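Local coordinates for glutamate--tRNA ligase (Elizabethkingia anophelis, PDB 6B1Z), which catalyses the ATP-dependent attachment of glutamate to its transfer RNA, as a class I aminoacyl-tRNA synthetase, at residues Ile50-Thr55 and Arg91-Arg96; Arg228-Leu233 and Leu256-Lys261. All blocks are in the same frame, centred on the assembly; numbering follows the deposited sequence.

Interaction 1: residues Ile50-Thr55 and Arg91-Arg96; sequences IEDTDT and RQSERR
Q92 lies across I50, E51 and T53 and touches each of them with a different part of its side chain. Its CB packs on the T53 methyl, 3.6 Å from CG2, and CG passes 3.5 Å from the carbonyl oxygen of I50. From there the chain runs extended (chi2 -170°), bringing the amide up to the carboxylate of E51, with the two planes 38° apart. OE1 of Q92 comes to 3.1 Å from OE1 of E51, but two acceptors cannot bond to each other. The amide is held from its other end, where NE2 donates to D217 and N214, while R49 forms a salt bridge with E51.

The backbone of Q92 adds a nearly straight bond, N to I50 O at 3.0 Å, within a single bridge between I50 and R91. D52 grips S93 twice: S93 N reaches D52 OD1 at 2.8 Å, on the syn side but well out of the carboxylate plane, and S93 OG donates to D52 OD2 at 2.6 Å from above that plane. With chi1 at 62°, D52 turns this carboxylate back toward the 3-10 turn of 92-93.

The contact joins two loops of the class I catalytic domain, the one after strand 45-48 and the one entering helix 96-106, whose N-cap is R95. R91 reaches E63 of helix 62-73, and helix 210-220 packs against T53 and Q92 through Y210 and A213.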
ATOM      1  N   ILE A  50      12.244   9.212 -10.376  1.00 17.85           N
ATOM      2  CA  ILE A  50      11.275   8.580 -11.264  1.00 19.91           C
ATOM      3  C   ILE A  50      12.025   7.751 -12.300  1.00 18.55           C
ATOM      4  O   ILE A  50      12.889   8.254 -13.032  1.00 17.41           O
ATOM      5  CB  ILE A  50      10.362   9.624 -11.922  1.00 18.56           C
ATOM      6  CG1 ILE A  50       9.536  10.345 -10.854  1.00 17.44           C
ATOM      7  CG2 ILE A  50       9.472   8.964 -12.993  1.00 22.91           C
ATOM      8  CD1 ILE A  50       8.652   9.447 -10.004  1.00 21.72           C
ATOM      9  N   GLU A  51      11.707   6.460 -12.342  1.00 18.00           N
ATOM     10  CA  GLU A  51      12.415   5.512 -13.189  1.00 22.80           C
ATOM     11  C   GLU A  51      11.656   5.350 -14.501  1.00 27.39           C
ATOM     12  O   GLU A  51      10.992   4.342 -14.748  1.00 28.56           O
ATOM     13  CB  GLU A  51      12.554   4.188 -12.460  1.00 22.62           C
ATOM     14  CG  GLU A  51      13.056   4.363 -11.059  1.00 24.45           C
ATOM     15  CD  GLU A  51      14.555   4.391 -11.011  1.00 30.78           C
ATOM     16  OE1 GLU A  51      15.140   3.364 -11.423  1.00 30.14           O
ATOM     17  OE2 GLU A  51      15.133   5.431 -10.607  1.00 28.01           O
ATOM     18  N   ASP A  52      11.751   6.380 -15.339  1.00 24.02           N
ATOM     19  CA  ASP A  52      10.945   6.449 -16.550  1.00 23.98           C
ATOM     20  C   ASP A  52      11.765   6.261 -17.824  1.00 29.13           C
ATOM     21  O   ASP A  52      11.431   6.839 -18.860  1.00 35.02           O
ATOM     22  CB  ASP A  52      10.167   7.771 -16.611  1.00 26.71           C
ATOM     23  CG  ASP A  52      11.074   8.997 -16.668  1.00 29.02           C
ATOM     24  OD1 ASP A  52      12.253   8.895 -16.266  1.00 27.20           O
ATOM     25  OD2 ASP A  52      10.595  10.066 -17.114  1.00 29.46           O
ATOM     26  N   THR A  53      12.818   5.433 -17.792  1.00 32.69           N
ATOM     27  CA  THR A  53      13.545   5.169 -19.035  1.00 36.60           C
ATOM     28  C   THR A  53      12.894   4.100 -19.904  1.00 36.05           C
ATOM     29  O   THR A  53      13.214   4.018 -21.096  1.00 42.87           O
ATOM     30  CB  THR A  53      14.994   4.750 -18.771  1.00 33.22           C
ATOM     31  OG1 THR A  53      15.026   3.620 -17.893  1.00 38.16           O
ATOM     32  CG2 THR A  53      15.786   5.905 -18.170  1.00 42.53           C
ATOM     33  N   ASP A  54      12.005   3.272 -19.352  1.00 37.36           N
ATOM     34  CA  ASP A  54      11.323   2.257 -20.161  1.00 42.31           C
ATOM     35  C   ASP A  54      10.043   2.885 -20.710  1.00 39.97           C
ATOM     36  O   ASP A  54       8.938   2.686 -20.200  1.00 40.67           O
ATOM     37  CB  ASP A  54      11.051   0.998 -19.346  1.00 39.61           C
ATOM     38  CG  ASP A  54      10.705  -0.197 -20.221  1.00 51.38           C
ATOM     39  OD1 ASP A  54      10.658  -0.036 -21.458  1.00 49.05           O
ATOM     40  OD2 ASP A  54      10.482  -1.294 -19.669  1.00 56.79           O
ATOM     41  N   THR A  55      10.223   3.656 -21.783  1.00 40.90           N
ATOM     42  CA  THR A  55       9.160   4.502 -22.316  1.00 55.19           C
ATOM     43  C   THR A  55       7.922   3.706 -22.720  1.00 58.40           C
ATOM     44  O   THR A  55       6.803   4.224 -22.643  1.00 63.61           O
ATOM     45  CB  THR A  55       9.689   5.296 -23.512  1.00 61.25           C
ATOM     46  OG1 THR A  55      10.999   5.794 -23.212  1.00 61.30           O
ATOM     47  CG2 THR A  55       8.771   6.465 -23.834  1.00 63.94           C
ATOM     48  N   ARG A  91      14.073  12.822 -12.870  1.00 17.15           N
ATOM     49  CA  ARG A  91      13.512  11.833 -13.792  1.00 17.04           C
ATOM     50  C   ARG A  91      14.635  11.283 -14.655  1.00 17.74           C
ATOM     51  O   ARG A  91      15.394  12.050 -15.255  1.00 18.21           O
ATOM     52  CB  ARG A  91      12.437  12.429 -14.696  1.00 19.27           C
ATOM     53  CG  ARG A  91      11.272  13.045 -13.985  1.00 19.43           C
ATOM     54  CD  ARG A  91      10.262  13.507 -15.011  1.00 22.50           C
ATOM     55  NE  ARG A  91       9.085  14.109 -14.389  1.00 24.76           N
ATOM     56  CZ  ARG A  91       8.653  15.336 -14.647  1.00 21.68           C
ATOM     57  NH1 ARG A  91       9.287  16.095 -15.538  1.00 29.00           N
ATOM     58  NH2 ARG A  91       7.560  15.811 -14.041  1.00 22.88           N
ATOM     59  N   GLN A  92      14.734   9.955 -14.723  1.00 17.63           N
ATOM     60  CA  GLN A  92      15.848   9.351 -15.452  1.00 16.50           C
ATOM     61  C   GLN A  92      15.771   9.625 -16.950  1.00 16.95           C
ATOM     62  O   GLN A  92      16.818   9.701 -17.619  1.00 18.83           O
ATOM     63  CB  GLN A  92      15.889   7.853 -15.151  1.00 18.93           C
ATOM     64  CG  GLN A  92      16.290   7.583 -13.697  1.00 17.73           C
ATOM     65  CD  GLN A  92      16.578   6.127 -13.415  1.00 18.69           C
ATOM     66  OE1 GLN A  92      15.796   5.247 -13.769  1.00 21.48           O
ATOM     67  NE2 GLN A  92      17.689   5.871 -12.750  1.00 17.83           N
ATOM     68  N   SER A  93      14.562   9.814 -17.500  1.00 17.42           N
ATOM     69  CA  SER A  93      14.432  10.142 -18.921  1.00 21.49           C
ATOM     70  C   SER A  93      15.123  11.454 -19.281  1.00 19.52           C
ATOM     71  O   SER A  93      15.387  11.703 -20.463  1.00 23.69           O
ATOM     72  CB  SER A  93      12.960  10.216 -19.336  1.00 23.29           C
ATOM     73  OG  SER A  93      12.271  11.276 -18.684  1.00 25.26           O
ATOM     74  N   GLU A  94      15.438  12.283 -18.289  1.00 19.23           N
ATOM     75  CA  GLU A  94      16.006  13.601 -18.509  1.00 19.30           C
ATOM     76  C   GLU A  94      17.502  13.648 -18.231  1.00 19.48           C
ATOM     77  O   GLU A  94      18.085  14.741 -18.211  1.00 20.15           O
ATOM     78  CB  GLU A  94      15.256  14.614 -17.643  1.00 19.97           C
ATOM     79  CG  GLU A  94      13.795  14.732 -18.065  1.00 22.45           C
ATOM     80  CD  GLU A  94      12.964  15.564 -17.112  1.00 35.61           C
ATOM     81  OE1 GLU A  94      13.542  16.091 -16.144  1.00 36.93           O
ATOM     82  OE2 GLU A  94      11.736  15.681 -17.330  1.00 29.54           O
ATOM     83  N   ARG A  95      18.150  12.488 -18.083  1.00 18.76           N
ATOM     84  CA  ARG A  95      19.542  12.417 -17.655  1.00 18.17           C
ATOM     85  C   ARG A  95      20.456  11.794 -18.707  1.00 17.80           C
ATOM     86  O   ARG A  95      21.518  11.262 -18.365  1.00 19.46           O
ATOM     87  CB  ARG A  95      19.648  11.652 -16.335  1.00 16.94           C
ATOM     88  CG  ARG A  95      18.873  12.337 -15.180  1.00 17.73           C
ATOM     89  CD  ARG A  95      18.860  11.505 -13.909  1.00 16.82           C
ATOM     90  NE  ARG A  95      20.177  11.342 -13.287  1.00 17.22           N
ATOM     91  CZ  ARG A  95      20.740  12.214 -12.457  1.00 18.51           C
ATOM     92  NH1 ARG A  95      20.152  13.386 -12.185  1.00 19.50           N
ATOM     93  NH2 ARG A  95      21.926  11.932 -11.940  1.00 20.24           N
ATOM     94  N   ARG A  96      20.080  11.888 -19.987  1.00 20.84           N
ATOM     95  CA  ARG A  96      20.810  11.149 -21.020  1.00 20.01           C
ATOM     96  C   ARG A  96      22.271  11.587 -21.124  1.00 22.93           C
ATOM     97  O   ARG A  96      23.151  10.745 -21.342  1.00 23.49           O
ATOM     98  CB  ARG A  96      20.109  11.286 -22.373  1.00 24.36           C
ATOM     99  CG  ARG A  96      21.049  11.025 -23.550  1.00 43.58           C
ATOM    100  CD  ARG A  96      20.356  11.114 -24.900  1.00 60.84           C
ATOM    101  NE  ARG A  96      19.471   9.980 -25.147  1.00 67.89           N
ATOM    102  CZ  ARG A  96      19.886   8.756 -25.464  1.00 63.13           C
ATOM    103  NH1 ARG A  96      21.184   8.487 -25.567  1.00 56.90           N
ATOM    104  NH2 ARG A  96      19.001   7.798 -25.680  1.00 59.35           N
TER

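Interaction 2: residues Arg228-Leu233 and Leu256-Lys261; sequences RGEEWL and LSLILK. With EDO (1,2-ethanediol), chain R; FMT (formic acid), chain C.
Backbone bonds join L256 to both neighbours of G229. L256 N donates to R228 O at 2.8 Å, and L256 O accepts from E230 N, also at 2.8 Å, through a more bent bond (135° at the hydrogen). A CA-H...O contact from G229 falls on the same oxygen. This is the pattern of a parallel bridge at the ends of strands 225-229 and 252-256, which helix 236-246 links as a beta-alpha-beta crossover.

A side-chain bond extends the pairing beyond the strands. E230 projects toward 256-261 with its chain extended past CG, and its OE2 takes L258 N at 2.8 Å on the anti side, almost straight at 170°. A water donates to E230 OE2 and to L258 O, at 3.1 and 2.8 Å respectively.

Van der Waals contact is modest. The E230 and L258 side chains cross at about a right angle, with E230 CG 3.7 Å from L258 CG, and E231 OE1 brushes the L258 methyl CD2.

Small molecules, probably from the crystallisation liquor, bind at R228 and at S257. R228 NH1 donates to formic acid O2 at 2.9 Å, near the guanidinium plane; R15 binds the same formic acid, which also lies over one face of the W232 ring. S257 N donates to ethanediol O1 at 2.8 Å.

R186 forms a salt bridge with E230 OE1. With both carboxylate oxygens thus engaged, E230 ties the loop at L258, while the R228-R15 pair is consistent with a site for a small anion.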
ATOM      1  N   ARG A 228      15.227  -1.744  -0.780  1.00 14.45           N
ATOM      2  CA  ARG A 228      14.386  -2.159  -1.900  1.00 16.00           C
ATOM      3  C   ARG A 228      13.908  -3.592  -1.692  1.00 16.03           C
ATOM      4  O   ARG A 228      14.331  -4.279  -0.758  1.00 16.51           O
ATOM      5  CB  ARG A 228      15.143  -2.009  -3.225  1.00 16.96           C
ATOM      6  CG  ARG A 228      16.342  -2.922  -3.352  1.00 18.91           C
ATOM      7  CD  ARG A 228      17.176  -2.551  -4.581  1.00 16.49           C
ATOM      8  NE  ARG A 228      18.270  -3.506  -4.746  1.00 16.05           N
ATOM      9  CZ  ARG A 228      19.283  -3.365  -5.600  1.00 18.53           C
ATOM     10  NH1 ARG A 228      19.376  -2.278  -6.361  1.00 18.50           N
ATOM     11  NH2 ARG A 228      20.213  -4.311  -5.669  1.00 22.32           N
ATOM     12  N   GLY A 229      13.007  -4.045  -2.591  1.00 16.43           N
ATOM     13  CA  GLY A 229      12.444  -5.379  -2.465  1.00 15.78           C
ATOM     14  C   GLY A 229      13.395  -6.490  -2.883  1.00 19.27           C
ATOM     15  O   GLY A 229      14.314  -6.293  -3.681  1.00 17.75           O
ATOM     16  N   GLU A 230      13.124  -7.700  -2.370  1.00 17.12           N
ATOM     17  CA  GLU A 230      13.990  -8.835  -2.680  1.00 17.88           C
ATOM     18  C   GLU A 230      13.892  -9.280  -4.140  1.00 19.77           C
ATOM     19  O   GLU A 230      14.714 -10.102  -4.563  1.00 20.35           O
ATOM     20  CB  GLU A 230      13.704 -10.012  -1.746  1.00 27.66           C
ATOM     21  CG  GLU A 230      12.394 -10.717  -1.990  1.00 24.48           C
ATOM     22  CD  GLU A 230      12.260 -12.023  -1.201  1.00 22.99           C
ATOM     23  OE1 GLU A 230      13.219 -12.833  -1.169  1.00 35.09           O
ATOM     24  OE2 GLU A 230      11.175 -12.249  -0.637  1.00 28.37           O
ATOM     25  N   GLU A 231      12.946  -8.748  -4.926  1.00 21.20           N
ATOM     26  CA  GLU A 231      12.968  -9.014  -6.364  1.00 24.24           C
ATOM     27  C   GLU A 231      14.280  -8.572  -6.997  1.00 21.92           C
ATOM     28  O   GLU A 231      14.667  -9.112  -8.044  1.00 23.54           O
ATOM     29  CB  GLU A 231      11.779  -8.332  -7.075  1.00 23.80           C
ATOM     30  CG  GLU A 231      11.837  -6.808  -7.229  1.00 27.49           C
ATOM     31  CD  GLU A 231      11.217  -6.059  -6.061  1.00 29.14           C
ATOM     32  OE1 GLU A 231      10.933  -6.709  -5.023  1.00 32.05           O
ATOM     33  OE2 GLU A 231      10.999  -4.820  -6.189  1.00 31.49           O
ATOM     34  N   TRP A 232      14.969  -7.617  -6.375  1.00 19.68           N
ATOM     35  CA  TRP A 232      16.260  -7.125  -6.836  1.00 17.21           C
ATOM     36  C   TRP A 232      17.443  -7.919  -6.304  1.00 20.77           C
ATOM     37  O   TRP A 232      18.568  -7.711  -6.780  1.00 19.02           O
ATOM     38  CB  TRP A 232      16.460  -5.666  -6.418  1.00 17.16           C
ATOM     39  CG  TRP A 232      15.607  -4.706  -7.151  1.00 16.93           C
ATOM     40  CD1 TRP A 232      14.456  -4.127  -6.699  1.00 19.50           C
ATOM     41  CD2 TRP A 232      15.837  -4.180  -8.464  1.00 18.72           C
ATOM     42  NE1 TRP A 232      13.955  -3.274  -7.655  1.00 22.34           N
ATOM     43  CE2 TRP A 232      14.779  -3.291  -8.748  1.00 22.59           C
ATOM     44  CE3 TRP A 232      16.837  -4.375  -9.426  1.00 21.40           C
ATOM     45  CZ2 TRP A 232      14.683  -2.601  -9.951  1.00 29.04           C
ATOM     46  CZ3 TRP A 232      16.742  -3.683 -10.634  1.00 24.23           C
ATOM     47  CH2 TRP A 232      15.664  -2.803 -10.878  1.00 28.54           C
ATOM     48  N   LEU A 233      17.233  -8.793  -5.316  1.00 18.79           N
ATOM     49  CA  LEU A 233      18.372  -9.472  -4.702  1.00 19.88           C
ATOM     50  C   LEU A 233      19.200 -10.302  -5.683  1.00 18.24           C
ATOM     51  O   LEU A 233      20.436 -10.298  -5.552  1.00 19.10           O
ATOM     52  CB  LEU A 233      17.892 -10.334  -3.524  1.00 20.63           C
ATOM     53  CG  LEU A 233      18.993 -10.886  -2.613  1.00 22.08           C
ATOM     54  CD1 LEU A 233      19.810  -9.767  -1.972  1.00 21.16           C
ATOM     55  CD2 LEU A 233      18.344 -11.754  -1.538  1.00 31.59           C
ATOM     56  N   LEU A 256      14.165  -6.160   1.294  1.00 16.19           N
ATOM     57  CA  LEU A 256      12.964  -6.490   2.049  1.00 15.72           C
ATOM     58  C   LEU A 256      12.249  -7.689   1.436  1.00 17.22           C
ATOM     59  O   LEU A 256      11.978  -7.716   0.231  1.00 20.48           O
ATOM     60  CB  LEU A 256      12.039  -5.272   2.072  1.00 14.04           C
ATOM     61  CG  LEU A 256      12.689  -3.980   2.574  1.00 15.69           C
ATOM     62  CD1 LEU A 256      11.788  -2.779   2.272  1.00 16.71           C
ATOM     63  CD2 LEU A 256      12.955  -4.071   4.081  1.00 18.32           C
ATOM     64  N   SER A 257      11.928  -8.671   2.266  1.00 19.02           N
ATOM     65  CA  SER A 257      11.271  -9.876   1.773  1.00 20.68           C
ATOM     66  C   SER A 257       9.847  -9.563   1.323  1.00 19.57           C
ATOM     67  O   SER A 257       9.167  -8.716   1.907  1.00 20.26           O
ATOM     68  CB  SER A 257      11.273 -10.952   2.861  1.00 24.09           C
ATOM     69  OG  SER A 257      12.618 -11.293   3.191  1.00 24.22           O
ATOM     70  N   LEU A 258       9.401 -10.246   0.267  1.00 20.80           N
ATOM     71  CA  LEU A 258       8.066  -9.998  -0.271  1.00 21.61           C
ATOM     72  C   LEU A 258       6.994 -10.289   0.776  1.00 20.60           C
ATOM     73  O   LEU A 258       7.116 -11.222   1.572  1.00 25.65           O
ATOM     74  CB  LEU A 258       7.835 -10.866  -1.514  1.00 27.40           C
ATOM     75  CG  LEU A 258       8.783 -10.561  -2.680  1.00 29.69           C
ATOM     76  CD1 LEU A 258       8.564 -11.547  -3.823  1.00 44.12           C
ATOM     77  CD2 LEU A 258       8.614  -9.134  -3.163  1.00 31.54           C
ATOM     78  N   ILE A 259       5.949  -9.461   0.771  1.00 19.93           N
ATOM     79  CA  ILE A 259       4.795  -9.670   1.636  1.00 18.60           C
ATOM     80  C   ILE A 259       4.089 -10.949   1.215  1.00 20.37           C
ATOM     81  O   ILE A 259       3.872 -11.195   0.022  1.00 24.29           O
ATOM     82  CB  ILE A 259       3.863  -8.455   1.567  1.00 17.04           C
ATOM     83  CG1 ILE A 259       4.596  -7.200   2.060  1.00 17.55           C
ATOM     84  CG2 ILE A 259       2.579  -8.716   2.364  1.00 18.44           C
ATOM     85  CD1 ILE A 259       3.894  -5.889   1.756  1.00 18.10           C
ATOM     86  N   LEU A 260       3.739 -11.774   2.192  1.00 18.15           N
ATOM     87  CA  LEU A 260       3.158 -13.076   1.918  1.00 20.67           C
ATOM     88  C   LEU A 260       1.628 -13.017   1.866  1.00 20.26           C
ATOM     89  O   LEU A 260       0.990 -12.093   2.382  1.00 21.51           O
ATOM     90  CB  LEU A 260       3.625 -14.082   2.970  1.00 21.25           C
ATOM     91  CG  LEU A 260       5.145 -14.219   3.075  1.00 23.97           C
ATOM     92  CD1 LEU A 260       5.504 -15.140   4.214  1.00 26.33           C
ATOM     93  CD2 LEU A 260       5.731 -14.737   1.770  1.00 26.32           C
ATOM     94  N   LYS A 261       1.049 -14.033   1.223  1.00 25.14           N
ATOM     95  CA  LYS A 261      -0.400 -14.144   1.133  1.00 27.31           C
ATOM     96  C   LYS A 261      -1.017 -14.276   2.525  1.00 28.71           C
ATOM     97  O   LYS A 261      -0.371 -14.755   3.464  1.00 30.51           O
ATOM     98  CB  LYS A 261      -0.790 -15.366   0.301  1.00 28.57           C
ATOM     99  CG  LYS A 261      -0.550 -15.210  -1.174  1.00 35.99           C
ATOM    100  CD  LYS A 261      -1.183 -16.367  -1.939  1.00 35.26           C
ATOM    101  CE  LYS A 261      -0.842 -16.301  -3.412  1.00 47.10           C
ATOM    102  NZ  LYS A 261      -1.231 -14.991  -4.004  1.00 48.45           N
TER
HETATM  103  C1  EDO R 617      10.869  -7.403   5.154  1.00 20.67           C
HETATM  104  O1  EDO R 617      12.055  -8.206   5.028  1.00 23.28           O
HETATM  105  C2  EDO R 617      10.022  -7.959   6.291  1.00 19.62           C
HETATM  106  O2  EDO R 617       9.523  -9.240   5.879  1.00 24.60           O
HETATM  107  C   FMT C 602      16.172  -0.169  -6.893  1.00 21.69           C
HETATM  108  O1  FMT C 602      15.601   0.339  -5.920  1.00 23.95           O
HETATM  109  O2  FMT C 602      17.404  -0.248  -7.013  1.00 21.09           O
HETATM  110  O   HOH W   1       8.814 -13.366   1.059  1.00 28.79           O

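Both interactions belong to the class I catalytic domain and follow one another along the chain, with centres 24 Å apart and nearest atoms about 6 Å apart, so they do not touch. They approach each other through E51 and W232: OE1 of E51 is 6.2 Å from CZ2 of the W232 ring. Small molecules lie at both, a formic acid beside E51 in interaction 1 and another at R228 in interaction 2, consistent with a shared polar pocket such as the substrate site of this family. Beyond 256-261 the chain enters the KLSKR sequence, the counterpart of the class I KMSKS motif, where I259 bonds L268 through the backbone and K261 NZ donates to K267 O.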